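Local coordinates for universal stress protein A-like protein (Arabidopsis thaliana, PDB 2GM3), which binds adenosine monophosphate in the nucleotide pocket of a universal stress protein fold and is otherwise of unknown function, at residues 113-116 against 117-120; 86-89 against 90-94; 29-32 against 33-37; 161-165 against 166-170; 74-77 against 78-81. All coordinates share one frame; numbering follows the deposited sequence. Where two conformers were deposited one is given.

Interaction 1: 113-116 against 117-120; sequences KDVI and CQEV
Val115 and Glu119, one helical turn apart, lie side by side and point the same way, the methyl CG1 of Val115 running 3.9 Å from CG of Glu119. The valine's other branch serves a different neighbour: CG2 meets OE1 of Gln118 at 3.7 Å, the two side chains slanting across one another. Glu119 bends sharply at its second torsion (chi2 -76°), which swings the carboxylate off the helix, where OE2 accepts from Trp106 and pairs with Arg122. On the buried side of helix 112-123, Ile116 and Val120 face each other loosely, CG2 to CG2 at 4.4 Å; Ile116 also touches the bound AMP and packs on Val146 of its pocket. Beneath the side chains run ordinary i to i+4 backbone bonds, among them Glu119 N to Val115 O at 2.7 Å. The chemistry is therefore divided: aliphatic branches face the sheet and nucleotide, while the buried acid is satisfied by an indole N-H and a guanidinium, an environment that would probably keep it ionised.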
loop_
_atom_site.group_PDB
_atom_site.type_symbol
_atom_site.label_atom_id
_atom_site.label_comp_id
_atom_site.label_asym_id
_atom_site.label_seq_id
_atom_site.Cartn_x
_atom_site.Cartn_y
_atom_site.Cartn_z
ATOM N N LYS A 113 4.601 11.162 -11.488
ATOM C CA LYS A 113 5.285 10.462 -10.400
ATOM C C LYS A 113 6.003 11.439 -9.443
ATOM O O LYS A 113 5.955 11.258 -8.220
ATOM C CB LYS A 113 6.265 9.436 -10.946
ATOM C CG LYS A 113 7.081 9.954 -12.061
ATOM C CD LYS A 113 8.313 9.158 -12.224
ATOM C CE LYS A 113 9.398 9.965 -12.882
ATOM N NZ LYS A 113 9.257 9.760 -14.326
ATOM N N ASP A 114 6.651 12.459 -10.001
ATOM C CA ASP A 114 7.307 13.497 -9.224
ATOM C C ASP A 114 6.287 14.267 -8.374
ATOM O O ASP A 114 6.504 14.504 -7.177
ATOM C CB ASP A 114 8.054 14.499 -10.155
ATOM C CG ASP A 114 9.426 13.982 -10.633
ATOM O OD1 ASP A 114 9.991 13.046 -10.002
ATOM O OD2 ASP A 114 9.966 14.536 -11.634
ATOM N N VAL A 115 5.181 14.648 -9.007
ATOM C CA VAL A 115 4.162 15.473 -8.360
ATOM C C VAL A 115 3.455 14.718 -7.253
ATOM O O VAL A 115 3.237 15.266 -6.170
ATOM C CB VAL A 115 3.122 16.048 -9.376
ATOM C CG1 VAL A 115 1.950 16.620 -8.656
ATOM C CG2 VAL A 115 3.765 17.114 -10.224
ATOM N N ILE A 116 3.105 13.464 -7.521
ATOM C CA ILE A 116 2.499 12.613 -6.488
ATOM C C ILE A 116 3.376 12.615 -5.247
ATOM O O ILE A 116 2.866 12.820 -4.140
ATOM C CB ILE A 116 2.317 11.149 -6.942
ATOM C CG1 ILE A 116 1.324 11.071 -8.098
ATOM C CG2 ILE A 116 1.896 10.253 -5.749
ATOM C CD1 ILE A 116 1.214 9.686 -8.678
ATOM N N CYS A 117 4.684 12.426 -5.437
ATOM C CA CYS A 117 5.629 12.455 -4.336
ATOM C C CYS A 117 5.749 13.818 -3.678
ATOM O O CYS A 117 5.890 13.904 -2.459
ATOM C CB CYS A 117 7.012 11.936 -4.771
ATOM S SG CYS A 117 6.984 10.152 -5.046
ATOM N N GLN A 118 5.716 14.885 -4.466
ATOM C CA GLN A 118 5.763 16.231 -3.884
ATOM C C GLN A 118 4.498 16.456 -3.057
ATOM O O GLN A 118 4.537 17.028 -1.972
ATOM C CB GLN A 118 5.855 17.308 -4.954
ATOM C CG GLN A 118 7.187 17.388 -5.688
ATOM C CD GLN A 118 7.113 18.431 -6.813
ATOM O OE1 GLN A 118 6.350 18.276 -7.770
ATOM N NE2 GLN A 118 7.876 19.514 -6.677
ATOM N N GLU A 119 3.384 15.944 -3.553
ATOM C CA GLU A 119 2.108 16.136 -2.888
ATOM C C GLU A 119 2.029 15.343 -1.591
ATOM O O GLU A 119 1.531 15.855 -0.566
ATOM C CB GLU A 119 0.954 15.853 -3.838
ATOM C CG GLU A 119 0.814 16.936 -4.920
ATOM C CD GLU A 119 0.179 18.212 -4.376
ATOM O OE1 GLU A 119 0.913 19.213 -4.135
ATOM O OE2 GLU A 119 -1.051 18.208 -4.145
ATOM N N VAL A 120 2.594 14.137 -1.605
ATOM C CA VAL A 120 2.722 13.357 -0.372
ATOM C C VAL A 120 3.429 14.132 0.711
ATOM O O VAL A 120 2.939 14.192 1.836
ATOM C CB VAL A 120 3.391 11.983 -0.613
ATOM C CG1 VAL A 120 3.817 11.356 0.716
ATOM C CG2 VAL A 120 2.440 11.071 -1.419
#

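Interaction 2: 86-89 against 90-94; sequences LHLL and EFFVN
Leu88 and Phe92 make the inward contact of this helical turn, CD1 of the leucine standing 4.3 Å from CE1 of the phenylalanine. Closer still is the backbone: Leu88 O lies 3.2 Å from Phe92 CD1, at the ring edge and near its plane, while the backbone hydrogen bond from Phe92 N to the same oxygen is weak. With CG anti to the carbonyl carbon and beside the backbone N (chi1 -69°), the Phe92 ring leans back so that its CD1 edge meets this oxygen one turn earlier. One face of the Phe92 ring receives CD2 of Phe91, 3.7 Å above the plane and over its centre. The turn belongs to helix 81-99, which packs against the parallel sheet of the universal stress protein fold: Phe92 touches Leu50, Val12 and Cys27, the last two AMP-binding residues, and Leu89 rests on Ala105 and Ile107. Val93 closes on Leu89 through its CG2 methyl, 3.2 Å from Leu89 O, with a bond from Val93 N to that oxygen of 2.9 Å. The solvent side is much looser. There His87 ND1 and Glu90 OE1 stand 4.2 Å apart without bonding, and the amide of Asn94 gives Glu90 O a weak bond of 2.8 Å.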
loop_
_atom_site.group_PDB
_atom_site.type_symbol
_atom_site.label_atom_id
_atom_site.label_comp_id
_atom_site.label_asym_id
_atom_site.label_seq_id
_atom_site.Cartn_x
_atom_site.Cartn_y
_atom_site.Cartn_z
ATOM N N LEU A 86 -10.848 17.470 -14.392
ATOM C CA LEU A 86 -11.948 17.785 -13.497
ATOM C C LEU A 86 -13.019 16.679 -13.532
ATOM O O LEU A 86 -13.509 16.260 -12.496
ATOM C CB LEU A 86 -12.551 19.187 -13.826
ATOM C CG LEU A 86 -11.629 20.394 -13.619
ATOM C CD1 LEU A 86 -12.220 21.698 -14.129
ATOM C CD2 LEU A 86 -11.263 20.560 -12.152
ATOM N N HIS A 87 -13.355 16.209 -14.731
ATOM C CA HIS A 87 -14.364 15.151 -14.922
ATOM C C HIS A 87 -13.950 13.894 -14.156
ATOM O O HIS A 87 -14.749 13.168 -13.592
ATOM C CB HIS A 87 -14.451 14.746 -16.398
ATOM C CG HIS A 87 -15.372 15.588 -17.225
ATOM N ND1 HIS A 87 -16.655 15.906 -16.833
ATOM C CD2 HIS A 87 -15.209 16.138 -18.453
ATOM C CE1 HIS A 87 -17.236 16.634 -17.774
ATOM N NE2 HIS A 87 -16.385 16.776 -18.774
ATOM N N LEU A 88 -12.656 13.659 -14.166
ATOM C CA LEU A 88 -12.070 12.572 -13.464
ATOM C C LEU A 88 -12.300 12.689 -11.946
ATOM O O LEU A 88 -12.769 11.736 -11.299
ATOM C CB LEU A 88 -10.584 12.581 -13.775
ATOM C CG LEU A 88 -9.746 11.338 -13.627
ATOM C CD1 LEU A 88 -10.461 10.167 -14.298
ATOM C CD2 LEU A 88 -8.458 11.639 -14.332
ATOM N N LEU A 89 -11.944 13.841 -11.390
ATOM C CA LEU A 89 -12.171 14.164 -9.988
ATOM C C LEU A 89 -13.626 14.035 -9.587
ATOM O O LEU A 89 -13.938 13.496 -8.540
ATOM C CB LEU A 89 -11.760 15.604 -9.742
ATOM C CG LEU A 89 -10.385 15.761 -9.112
ATOM C CD1 LEU A 89 -9.373 14.726 -9.532
ATOM C CD2 LEU A 89 -9.949 17.189 -9.376
ATOM N N GLU A 90 -14.513 14.556 -10.427
ATOM C CA GLU A 90 -15.930 14.500 -10.180
ATOM C C GLU A 90 -16.469 13.059 -10.110
ATOM O O GLU A 90 -17.362 12.762 -9.298
ATOM C CB GLU A 90 -16.674 15.311 -11.241
ATOM C CG GLU A 90 -18.137 15.460 -10.957
ATOM C CD GLU A 90 -18.863 16.328 -11.961
ATOM O OE1 GLU A 90 -18.308 16.669 -13.027
ATOM O OE2 GLU A 90 -20.024 16.675 -11.681
ATOM N N PHE A 91 -15.934 12.173 -10.951
ATOM C CA PHE A 91 -16.301 10.757 -10.870
ATOM C C PHE A 91 -16.016 10.170 -9.485
ATOM O O PHE A 91 -16.890 9.562 -8.903
ATOM C CB PHE A 91 -15.668 9.895 -11.980
ATOM C CG PHE A 91 -15.863 8.412 -11.765
ATOM C CD1 PHE A 91 -17.013 7.770 -12.235
ATOM C CD2 PHE A 91 -14.893 7.650 -11.073
ATOM C CE1 PHE A 91 -17.207 6.381 -12.019
ATOM C CE2 PHE A 91 -15.079 6.267 -10.848
ATOM C CZ PHE A 91 -16.227 5.637 -11.329
ATOM N N PHE A 92 -14.835 10.428 -8.940
ATOM C CA PHE A 92 -14.453 9.855 -7.649
ATOM C C PHE A 92 -15.089 10.538 -6.460
ATOM O O PHE A 92 -15.371 9.894 -5.457
ATOM C CB PHE A 92 -12.928 9.818 -7.491
ATOM C CG PHE A 92 -12.264 8.841 -8.405
ATOM C CD1 PHE A 92 -11.714 9.267 -9.612
ATOM C CD2 PHE A 92 -12.189 7.488 -8.069
ATOM C CE1 PHE A 92 -11.081 8.360 -10.470
ATOM C CE2 PHE A 92 -11.562 6.565 -8.920
ATOM C CZ PHE A 92 -11.014 6.993 -10.127
ATOM N N VAL A 93 -15.339 11.836 -6.592
ATOM C CA VAL A 93 -15.968 12.605 -5.544
ATOM C C VAL A 93 -17.426 12.135 -5.406
ATOM O O VAL A 93 -17.950 12.008 -4.296
ATOM C CB VAL A 93 -15.761 14.108 -5.816
ATOM C CG1 VAL A 93 -16.796 15.030 -5.053
ATOM C CG2 VAL A 93 -14.297 14.468 -5.507
ATOM N N ASN A 94 -18.052 11.812 -6.527
ATOM C CA ASN A 94 -19.399 11.266 -6.490
ATOM C C ASN A 94 -19.424 9.916 -5.807
ATOM O O ASN A 94 -20.335 9.637 -5.032
ATOM C CB ASN A 94 -19.997 11.202 -7.882
ATOM C CG ASN A 94 -20.607 12.521 -8.301
ATOM O OD1 ASN A 94 -21.536 13.005 -7.673
ATOM N ND2 ASN A 94 -20.105 13.099 -9.374
#

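Interaction 3: 29-32 against 33-37; sequences RAFE and WTLEK
Ala30 O is gripped twice by Thr34: the backbone N reaches it at 3.1 Å and the hydroxyl OG1 at 2.8 Å, from opposite faces of the carbonyl plane. The hydroxyl can do so because OG1 sits beside its own backbone N, anti to the carbonyl carbon (chi1 -55°), and thus leans back along the helix. This satisfies a buried hydroxyl within its own turn while the residue packs on Val129 and Ile161. A second contact is apolar. Leu35 crosses Phe31 obliquely, its CG over one face of the ring and offset toward the rim, while its methyl CD1 comes 3.3 Å from Phe31 CE2. The ring of Phe31 also meets that of Phe92 edge to face. All of this lies on helix 25-39, the crossover helix of the beta-alpha-beta unit that joins strands 6-11 and 46-54. Along another side, Trp33 N bonds Arg29 O at 2.8 Å, and one face of the indole carries CG of Lys37, 3.5 Å above its plane; Trp33 also packs on Pro157 of the second subunit. The charged ends lie on the more exposed side of the helix. Arg29 NH1 approaches Glu32 OE1 at 3.5 Å in a long salt bridge, although the stronger partner of this arginine is Glu167, and Lys37 NZ pairs with Glu36 OE2, approaching from above the carboxylate plane.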
loop_
_atom_site.group_PDB
_atom_site.type_symbol
_atom_site.label_atom_id
_atom_site.label_comp_id
_atom_site.label_asym_id
_atom_site.label_seq_id
_atom_site.Cartn_x
_atom_site.Cartn_y
_atom_site.Cartn_z
ATOM N N ARG A 29 -9.901 0.486 -10.050
ATOM C CA ARG A 29 -9.796 -0.714 -9.262
ATOM C C ARG A 29 -9.175 -0.391 -7.908
ATOM O O ARG A 29 -9.686 -0.813 -6.859
ATOM C CB ARG A 29 -8.978 -1.787 -10.002
ATOM C CG ARG A 29 -8.656 -2.978 -9.132
ATOM C CD ARG A 29 -9.965 -3.645 -8.650
ATOM N NE ARG A 29 -10.874 -3.801 -9.768
ATOM C CZ ARG A 29 -12.175 -3.585 -9.714
ATOM N NH1 ARG A 29 -12.754 -3.221 -8.568
ATOM N NH2 ARG A 29 -12.894 -3.732 -10.813
ATOM N N ALA A 30 -8.098 0.393 -7.946
ATOM C CA ALA A 30 -7.410 0.809 -6.733
ATOM C C ALA A 30 -8.335 1.532 -5.742
ATOM O O ALA A 30 -8.328 1.238 -4.549
ATOM C CB ALA A 30 -6.258 1.692 -7.091
ATOM N N PHE A 31 -9.101 2.487 -6.258
ATOM C CA PHE A 31 -10.056 3.241 -5.456
ATOM C C PHE A 31 -11.154 2.330 -4.924
ATOM O O PHE A 31 -11.416 2.320 -3.740
ATOM C CB PHE A 31 -10.697 4.313 -6.313
ATOM C CG PHE A 31 -11.760 5.107 -5.618
ATOM C CD1 PHE A 31 -11.417 6.245 -4.872
ATOM C CD2 PHE A 31 -13.116 4.787 -5.798
ATOM C CE1 PHE A 31 -12.403 6.996 -4.259
ATOM C CE2 PHE A 31 -14.107 5.557 -5.204
ATOM C CZ PHE A 31 -13.752 6.668 -4.440
ATOM N N GLU A 32 -11.792 1.568 -5.789
ATOM C CA GLU A 32 -12.891 0.713 -5.339
ATOM C C GLU A 32 -12.452 -0.342 -4.322
ATOM O O GLU A 32 -13.164 -0.633 -3.382
ATOM C CB GLU A 32 -13.595 0.031 -6.512
ATOM C CG GLU A 32 -14.164 1.085 -7.459
ATOM C CD GLU A 32 -15.135 0.553 -8.486
ATOM O OE1 GLU A 32 -15.024 -0.626 -8.905
ATOM O OE2 GLU A 32 -16.010 1.362 -8.879
ATOM N N TRP A 33 -11.273 -0.900 -4.523
ATOM C CA TRP A 33 -10.739 -1.873 -3.628
ATOM C C TRP A 33 -10.516 -1.248 -2.257
ATOM O O TRP A 33 -10.862 -1.865 -1.243
ATOM C CB TRP A 33 -9.420 -2.397 -4.171
ATOM C CG TRP A 33 -8.846 -3.511 -3.396
ATOM C CD1 TRP A 33 -9.031 -4.848 -3.631
ATOM C CD2 TRP A 33 -7.982 -3.417 -2.270
ATOM N NE1 TRP A 33 -8.339 -5.575 -2.730
ATOM C CE2 TRP A 33 -7.678 -4.732 -1.875
ATOM C CE3 TRP A 33 -7.441 -2.349 -1.543
ATOM C CZ2 TRP A 33 -6.864 -5.019 -0.778
ATOM C CZ3 TRP A 33 -6.618 -2.635 -0.456
ATOM C CH2 TRP A 33 -6.329 -3.965 -0.098
ATOM N N THR A 34 -9.920 -0.057 -2.233
ATOM C CA THR A 34 -9.699 0.647 -0.992
ATOM C C THR A 34 -10.988 0.889 -0.238
ATOM O O THR A 34 -11.000 0.693 0.957
ATOM C CB THR A 34 -8.938 1.988 -1.188
ATOM O OG1 THR A 34 -7.712 1.735 -1.879
ATOM C CG2 THR A 34 -8.599 2.609 0.155
ATOM N N LEU A 35 -12.064 1.289 -0.929
ATOM C CA LEU A 35 -13.358 1.495 -0.279
ATOM C C LEU A 35 -13.900 0.210 0.262
ATOM O O LEU A 35 -14.376 0.167 1.386
ATOM C CB LEU A 35 -14.380 2.086 -1.221
ATOM C CG LEU A 35 -14.004 3.485 -1.665
ATOM C CD1 LEU A 35 -15.199 3.943 -2.493
ATOM C CD2 LEU A 35 -13.786 4.368 -0.448
ATOM N N GLU A 36 -13.805 -0.845 -0.532
ATOM C CA GLU A 36 -14.354 -2.125 -0.161
ATOM C C GLU A 36 -13.581 -2.767 0.991
ATOM O O GLU A 36 -14.178 -3.193 1.964
ATOM C CB GLU A 36 -14.362 -3.068 -1.353
ATOM C CG GLU A 36 -15.095 -4.376 -1.040
ATOM C CD GLU A 36 -14.955 -5.424 -2.129
ATOM O OE1 GLU A 36 -14.608 -5.067 -3.290
ATOM O OE2 GLU A 36 -15.211 -6.611 -1.817
ATOM N N LYS A 37 -12.255 -2.836 0.884
ATOM C CA LYS A 37 -11.467 -3.609 1.848
ATOM C C LYS A 37 -10.888 -2.810 2.997
ATOM O O LYS A 37 -10.658 -3.375 4.068
ATOM C CB LYS A 37 -10.317 -4.376 1.192
ATOM C CG LYS A 37 -10.667 -5.118 -0.046
ATOM C CD LYS A 37 -11.429 -6.356 0.205
ATOM C CE LYS A 37 -11.503 -7.170 -1.064
ATOM N NZ LYS A 37 -12.638 -8.159 -1.017
#

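Interaction 4: 161-165 against 166-170; sequences IKRNA and DETPS
Hydrogen bonds centred on Asn164 form the polar part of this turn. Its backbone N donates to Glu167 OE1 at 2.9 Å with a nearly straight N-H angle of 160°, using the anti lone pair of that oxygen. Its carbonyl O accepts from Thr168 OG1 at 2.7 Å and from Glu167 N at 3.2 Å, the two donors approaching from opposite faces of the carbonyl plane. Glu167 can fold back because CG lies between its backbone N and carbonyl carbon (chi1 67°), and the extended chain beyond carries OE1 back to Asn164 N. The chain here leaves strand 158-162, the outermost of the parallel sheet within this chain, and reverses in a turn at 164-167 closed by the bond from Glu167 N to Asn164 O. In the ionic group, Glu167 OE1 also pairs with Arg29 of helix 25-39. With an alanine in place of this glutamate, Asn164 N and the Arg29 guanidinium would both probably lose this acceptor, leaving the turn less tied to the helix. Van der Waals contacts involve Arg163: Pro169 CD lies over one guanidinium face, 3.6 Å from NH1, and Thr168 CG2 is 3.8 Å from NH2. The guanidinium nitrogens are bonded farther along the tail, NH1 to Asp174 and Asp175 and NH2 to Pro172.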
loop_
_atom_site.group_PDB
_atom_site.type_symbol
_atom_site.label_atom_id
_atom_site.label_comp_id
_atom_site.label_asym_id
_atom_site.label_seq_id
_atom_site.Cartn_x
_atom_site.Cartn_y
_atom_site.Cartn_z
ATOM N N ILE A 161 -2.212 -1.468 -5.864
ATOM C CA ILE A 161 -3.272 -2.394 -6.215
ATOM C C ILE A 161 -3.265 -2.596 -7.701
ATOM O O ILE A 161 -3.320 -1.630 -8.440
ATOM C CB ILE A 161 -4.664 -1.839 -5.763
ATOM C CG1 ILE A 161 -4.653 -1.584 -4.245
ATOM C CG2 ILE A 161 -5.821 -2.802 -6.160
ATOM C CD1 ILE A 161 -5.361 -0.397 -3.820
ATOM N N LYS A 162 -3.175 -3.856 -8.120
ATOM C CA LYS A 162 -3.173 -4.263 -9.510
ATOM C C LYS A 162 -4.575 -4.622 -9.901
ATOM O O LYS A 162 -5.406 -4.854 -9.045
ATOM C CB LYS A 162 -2.292 -5.481 -9.747
ATOM C CG LYS A 162 -0.805 -5.172 -9.665
ATOM C CD LYS A 162 -0.001 -6.476 -9.496
ATOM C CE LYS A 162 1.444 -6.210 -9.064
ATOM N NZ LYS A 162 1.916 -7.279 -8.060
ATOM N N ARG A 163 -4.843 -4.674 -11.200
ATOM C CA ARG A 163 -6.175 -4.902 -11.722
ATOM C C ARG A 163 -6.519 -6.364 -11.618
ATOM O O ARG A 163 -5.630 -7.204 -11.533
ATOM C CB ARG A 163 -6.245 -4.452 -13.186
ATOM C CG ARG A 163 -6.092 -2.915 -13.333
ATOM C CD ARG A 163 -5.770 -2.486 -14.733
ATOM N NE ARG A 163 -4.570 -3.144 -15.189
ATOM C CZ ARG A 163 -3.930 -2.802 -16.285
ATOM N NH1 ARG A 163 -4.395 -1.794 -17.029
ATOM N NH2 ARG A 163 -2.844 -3.475 -16.640
ATOM N N ASN A 164 -7.810 -6.677 -11.616
ATOM C CA ASN A 164 -8.252 -8.059 -11.715
ATOM C C ASN A 164 -7.853 -8.601 -13.071
ATOM O O ASN A 164 -7.764 -7.864 -14.042
ATOM C CB ASN A 164 -9.781 -8.164 -11.532
ATOM C CG ASN A 164 -10.258 -7.637 -10.162
ATOM O OD1 ASN A 164 -9.502 -7.644 -9.179
ATOM N ND2 ASN A 164 -11.506 -7.178 -10.098
ATOM N N ALA A 165 -7.620 -9.903 -13.141
ATOM C CA ALA A 165 -7.302 -10.557 -14.397
ATOM C C ALA A 165 -8.350 -10.243 -15.468
ATOM O O ALA A 165 -8.018 -10.056 -16.648
ATOM C CB ALA A 165 -7.201 -12.077 -14.198
ATOM N N ASP A 166 -9.616 -10.193 -15.061
ATOM C CA ASP A 166 -10.705 -10.118 -16.041
ATOM C C ASP A 166 -10.963 -8.698 -16.542
ATOM O O ASP A 166 -11.830 -8.487 -17.391
ATOM C CB ASP A 166 -12.001 -10.781 -15.527
ATOM C CG ASP A 166 -12.636 -10.017 -14.359
ATOM O OD1 ASP A 166 -13.675 -10.486 -13.827
ATOM O OD2 ASP A 166 -12.104 -8.948 -13.986
ATOM N N GLU A 167 -10.222 -7.729 -16.024
ATOM C CA GLU A 167 -10.332 -6.357 -16.511
ATOM C C GLU A 167 -8.996 -5.839 -17.035
ATOM O O GLU A 167 -8.880 -4.685 -17.401
ATOM C CB GLU A 167 -10.860 -5.431 -15.418
ATOM C CG GLU A 167 -9.881 -5.272 -14.300
ATOM C CD GLU A 167 -10.393 -4.453 -13.154
ATOM O OE1 GLU A 167 -9.803 -4.616 -12.062
ATOM O OE2 GLU A 167 -11.368 -3.670 -13.344
ATOM N N THR A 168 -7.991 -6.703 -17.049
ATOM C CA THR A 168 -6.688 -6.370 -17.583
ATOM C C THR A 168 -6.729 -6.514 -19.108
ATOM O O THR A 168 -7.066 -7.581 -19.605
ATOM C CB THR A 168 -5.621 -7.277 -16.956
ATOM O OG1 THR A 168 -5.647 -7.085 -15.543
ATOM C CG2 THR A 168 -4.218 -6.930 -17.483
ATOM N N PRO A 169 -6.412 -5.425 -19.846
ATOM C CA PRO A 169 -6.478 -5.480 -21.303
ATOM C C PRO A 169 -5.358 -6.367 -21.820
ATOM O O PRO A 169 -4.335 -6.530 -21.148
ATOM C CB PRO A 169 -6.258 -4.022 -21.742
ATOM C CG PRO A 169 -6.355 -3.191 -20.498
ATOM C CD PRO A 169 -5.959 -4.098 -19.372
ATOM N N SER A 170 -5.549 -6.950 -22.994
ATOM C CA SER A 170 -4.578 -7.908 -23.501
ATOM C C SER A 170 -3.166 -7.309 -23.523
ATOM O O SER A 170 -2.193 -8.003 -23.253
ATOM C CB SER A 170 -5.005 -8.466 -24.851
ATOM O OG SER A 170 -5.310 -7.415 -25.751
#

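Interaction 5: 74-77 against 78-81; sequences FRDM and RQSN
Met77 O, at the end of helix 71-77, takes two hydrogen bonds from Ser80, from N at 2.9 Å and from OG at 3.0 Å. The hydroxyl arrives in the carbonyl plane, whereas the N-H comes from well above it. Ser80 OG, placed between its backbone N and carbonyl carbon (chi1 71°), also caps Ala83 N. Exchanging Ser80 for an alanine would probably leave that amide without its cap and Met77 O with a single donor. Of the backbone bonds, Arg78 N to Phe74 O is 3.3 Å and Gln79 N to Asp76 O 2.8 Å. The flat-group contact is that of Arg78, whose guanidinium lies over Phe74 O with the oxygen 3.4 Å above its centre; NH2 also passes 3.5 Å from Arg75 CG. Together these features mark a type I beta turn from Met77 to Ser80, whose last residue is the N-cap of helix 81-99.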
loop_
_atom_site.group_PDB
_atom_site.type_symbol
_atom_site.label_atom_id
_atom_site.label_comp_id
_atom_site.label_asym_id
_atom_site.label_seq_id
_atom_site.Cartn_x
_atom_site.Cartn_y
_atom_site.Cartn_z
ATOM N N PHE A 74 -14.100 24.417 -29.639
ATOM C CA PHE A 74 -14.791 24.352 -28.358
ATOM C C PHE A 74 -14.988 22.928 -27.871
ATOM O O PHE A 74 -15.038 22.686 -26.672
ATOM C CB PHE A 74 -16.135 25.079 -28.417
ATOM C CG PHE A 74 -16.002 26.556 -28.497
ATOM C CD1 PHE A 74 -16.026 27.202 -29.726
ATOM C CD2 PHE A 74 -15.834 27.306 -27.345
ATOM C CE1 PHE A 74 -15.890 28.570 -29.792
ATOM C CE2 PHE A 74 -15.696 28.660 -27.407
ATOM C CZ PHE A 74 -15.725 29.301 -28.627
ATOM N N ARG A 75 -15.101 21.993 -28.808
ATOM C CA ARG A 75 -15.173 20.600 -28.459
ATOM C C ARG A 75 -13.828 20.107 -27.952
ATOM O O ARG A 75 -13.776 19.362 -26.975
ATOM C CB ARG A 75 -15.750 19.801 -29.608
ATOM C CG ARG A 75 -17.265 19.950 -29.606
ATOM C CD ARG A 75 -17.804 20.467 -30.921
ATOM N NE ARG A 75 -18.058 19.362 -31.834
ATOM C CZ ARG A 75 -18.425 19.492 -33.103
ATOM N NH1 ARG A 75 -18.591 20.694 -33.640
ATOM N NH2 ARG A 75 -18.627 18.405 -33.836
ATOM N N ASP A 76 -12.751 20.587 -28.568
ATOM C CA ASP A 76 -11.392 20.277 -28.124
ATOM C C ASP A 76 -11.101 20.747 -26.715
ATOM O O ASP A 76 -10.506 20.003 -25.930
ATOM C CB ASP A 76 -10.362 20.865 -29.081
ATOM C CG ASP A 76 -10.393 20.205 -30.428
ATOM O OD1 ASP A 76 -10.377 18.969 -30.482
ATOM O OD2 ASP A 76 -10.442 20.918 -31.441
HETATM N N MSE A 77 -11.518 21.975 -26.406
HETATM C CA MSE A 77 -11.337 22.589 -25.088
HETATM C C MSE A 77 -11.984 21.708 -24.033
HETATM O O MSE A 77 -11.405 21.419 -22.978
HETATM C CB MSE A 77 -11.976 23.988 -25.074
HETATM C CG MSE A 77 -12.354 24.525 -23.697
HETATM SE SE MSE A 77 -13.575 26.037 -23.789
HETATM C CE MSE A 77 -15.224 25.119 -24.334
ATOM N N ARG A 78 -13.206 21.293 -24.353
ATOM C CA ARG A 78 -13.989 20.457 -23.487
ATOM C C ARG A 78 -13.330 19.104 -23.300
ATOM O O ARG A 78 -13.713 18.362 -22.425
ATOM C CB ARG A 78 -15.417 20.319 -24.023
ATOM C CG ARG A 78 -16.345 21.468 -23.615
ATOM C CD ARG A 78 -17.812 21.210 -23.993
ATOM N NE ARG A 78 -18.070 21.294 -25.439
ATOM C CZ ARG A 78 -18.349 22.417 -26.110
ATOM N NH1 ARG A 78 -18.403 23.589 -25.483
ATOM N NH2 ARG A 78 -18.573 22.368 -27.419
ATOM N N GLN A 79 -12.321 18.813 -24.113
ATOM C CA GLN A 79 -11.578 17.557 -24.055
ATOM C C GLN A 79 -10.115 17.792 -23.686
ATOM O O GLN A 79 -9.269 16.910 -23.847
ATOM C CB GLN A 79 -11.639 16.848 -25.408
ATOM C CG GLN A 79 -13.014 16.293 -25.778
ATOM C CD GLN A 79 -13.089 15.772 -27.215
ATOM O OE1 GLN A 79 -12.111 15.844 -27.986
ATOM N NE2 GLN A 79 -14.259 15.243 -27.585
ATOM N N SER A 80 -9.798 18.992 -23.221
ATOM C CA SER A 80 -8.443 19.300 -22.779
ATOM C C SER A 80 -8.090 18.441 -21.561
ATOM O O SER A 80 -8.955 17.773 -21.001
ATOM C CB SER A 80 -8.343 20.782 -22.407
ATOM O OG SER A 80 -9.059 21.016 -21.219
ATOM N N ASN A 81 -6.824 18.501 -21.155
ATOM C CA ASN A 81 -6.351 17.836 -19.954
ATOM C C ASN A 81 -6.979 18.405 -18.695
ATOM O O ASN A 81 -7.270 17.656 -17.754
ATOM C CB ASN A 81 -4.823 17.893 -19.845
ATOM C CG ASN A 81 -4.119 17.296 -21.056
ATOM O OD1 ASN A 81 -4.707 16.528 -21.825
ATOM N ND2 ASN A 81 -2.854 17.667 -21.242
#

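In the fold
Along the chain the order is interaction 3, 5, 2, 1 and 4. Interactions 3, 2 and 1 lie on helices 25-39, 81-99 and 112-123, which pack against the parallel sheet, and interaction 4 at the end of its strand 158-162. Interactions 2 and 3 touch where Phe92 CD2 comes 3.4 Å from Phe31 CG. Interactions 3 and 4 meet through Arg29 NE and Glu167 OE1 at 2.7 Å, and both reach the second subunit. Interaction 1 stands apart, its centre about 20 Å from that of interaction 2 on the opposite side of the chain's centre. Interaction 5, at the junction of helices 71-77 and 81-99, is peripheral, away from the AMP pocket that interaction 1 lines through Ile116.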